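Local coordinates for protein polyketide biosynthesis 3-hydroxy-3-methylglutaryl-ACP synthase PksG (Bacillus subtilis, PDB 4YXQ) that catalyses the aldol condensation of an acetyl group carried by an acyl carrier protein with a carrier-bound beta-ketothioester intermediate in biosynthesis of the antibiotic bacillaene, at residues A[116-121]-A[301-306]. Residues are numbered along the deposited sequence; the frame is centred on the assembly and turned at random.
Sequences SGTAGF and ALFLAL
With CG anti to its carbonyl carbon (chi1 -66°), Phe303 reaches out from helix 301-312 onto the bare backbone of Gly117, while Thr118, at chi1 -67°, sets OG1 beside its own backbone N and facing Leu302. The leading atom of the Phe303 ring, CZ, comes 3.2 Å from Gly117 O, which lies at the ring edge near its plane, where aromatic hydrogens carry partial positive charge. That oxygen already accepts the helical bond from Phe121 N at 2.8 Å, and the ring edge is an additional neighbour, probably a weak electrostatic one. Glycine suits the place because it has no side chain, and Phe303 CE2 can come within 3.8 Å of Gly117 CA. One turn on, Phe121 offers its CB to Phe303 CZ at 3.8 Å, while its ring leads away and the side chain packs on Ile6 and Tyr335. Beside the phenylalanine, the methyl CD2 of Leu302 rests 3.5 Å from Thr118 OG1, a van der Waals contact with a hydroxyl that is hydrogen-bonded to Ser325 and Tyr335.

The axes of segments 116-121 and 301-306 approach to 9.7 Å at 75°, so the helices, one in each half of the thiolase fold, meet over a short span in the buried core. The leucine side chain lies about 5 Å from that of His250, a proton donor/acceptor by similarity, and helix 116-130 begins just after Cys114, the probable acyl-thioester nucleophile. Chemically, the junction probably rests mainly on dispersion, with a weak attraction between ring edge and carbonyl, joining the two halves close to the presumed catalytic residues without a direct hydrogen bond between these segments.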
# COMPACT_ATOMS: atom_id res chain seq x y z
N SER A 116 1.87 -6.05 -6.07
CA SER A 116 1.57 -4.63 -5.77
C SER A 116 0.82 -3.93 -6.89
O SER A 116 -0.16 -3.22 -6.65
CB SER A 116 2.85 -3.88 -5.43
OG SER A 116 3.77 -3.91 -6.51
N GLY A 117 1.27 -4.16 -8.11
CA GLY A 117 0.71 -3.48 -9.25
C GLY A 117 -0.74 -3.83 -9.46
O GLY A 117 -1.59 -2.95 -9.60
N THR A 118 -1.01 -5.13 -9.51
CA THR A 118 -2.36 -5.62 -9.70
C THR A 118 -3.28 -5.16 -8.56
O THR A 118 -4.43 -4.81 -8.79
CB THR A 118 -2.35 -7.15 -9.81
OG1 THR A 118 -1.69 -7.54 -11.02
CG2 THR A 118 -3.75 -7.71 -9.80
N ALA A 119 -2.76 -5.16 -7.33
CA ALA A 119 -3.54 -4.72 -6.19
C ALA A 119 -3.95 -3.27 -6.40
O ALA A 119 -5.12 -2.92 -6.25
CB ALA A 119 -2.75 -4.86 -4.91
N GLY A 120 -2.97 -2.42 -6.75
CA GLY A 120 -3.23 -1.02 -7.09
C GLY A 120 -4.23 -0.87 -8.22
O GLY A 120 -5.15 -0.05 -8.14
N PHE A 121 -4.03 -1.64 -9.28
CA PHE A 121 -4.88 -1.55 -10.44
C PHE A 121 -6.32 -1.95 -10.10
O PHE A 121 -7.26 -1.28 -10.51
CB PHE A 121 -4.36 -2.45 -11.55
CG PHE A 121 -5.26 -2.52 -12.75
CD1 PHE A 121 -5.40 -1.43 -13.58
CD2 PHE A 121 -5.94 -3.68 -13.05
CE1 PHE A 121 -6.22 -1.48 -14.68
CE2 PHE A 121 -6.76 -3.75 -14.16
CZ PHE A 121 -6.91 -2.64 -14.97
N ALA A 301 6.10 -6.24 -13.63
CA ALA A 301 6.38 -7.29 -14.61
C ALA A 301 5.14 -7.71 -15.37
O ALA A 301 5.19 -7.87 -16.55
CB ALA A 301 7.04 -8.49 -13.96
N LEU A 302 4.02 -7.91 -14.70
CA LEU A 302 2.83 -8.32 -15.40
C LEU A 302 2.32 -7.22 -16.31
O LEU A 302 1.94 -7.46 -17.46
CB LEU A 302 1.75 -8.76 -14.42
CG LEU A 302 0.36 -8.96 -15.04
CD1 LEU A 302 0.39 -10.12 -16.03
CD2 LEU A 302 -0.66 -9.19 -13.95
N PHE A 303 2.29 -6.00 -15.83
CA PHE A 303 1.88 -4.89 -16.69
C PHE A 303 2.80 -4.79 -17.90
O PHE A 303 2.33 -4.49 -19.01
CB PHE A 303 1.93 -3.55 -15.95
CG PHE A 303 0.95 -3.41 -14.82
CD1 PHE A 303 -0.14 -4.26 -14.71
CD2 PHE A 303 1.10 -2.39 -13.89
CE1 PHE A 303 -1.04 -4.12 -13.67
CE2 PHE A 303 0.22 -2.25 -12.85
CZ PHE A 303 -0.86 -3.10 -12.74
N LEU A 304 4.11 -5.02 -17.71
CA LEU A 304 5.03 -4.97 -18.82
C LEU A 304 4.61 -6.00 -19.84
O LEU A 304 4.55 -5.71 -21.04
CB LEU A 304 6.45 -5.27 -18.40
CG LEU A 304 7.50 -5.13 -19.49
CD1 LEU A 304 7.51 -3.71 -20.03
CD2 LEU A 304 8.90 -5.49 -18.98
N ALA A 305 4.32 -7.22 -19.37
CA ALA A 305 3.92 -8.30 -20.27
C ALA A 305 2.58 -7.99 -20.94
O ALA A 305 2.38 -8.32 -22.11
CB ALA A 305 3.86 -9.63 -19.52
N LEU A 306 1.68 -7.34 -20.22
CA LEU A 306 0.43 -6.95 -20.82
C LEU A 306 0.69 -5.97 -21.92
O LEU A 306 0.06 -6.05 -22.97
CB LEU A 306 -0.51 -6.29 -19.80
CG LEU A 306 -1.83 -5.75 -20.36
CD1 LEU A 306 -2.58 -6.88 -21.05
CD2 LEU A 306 -2.67 -5.13 -19.25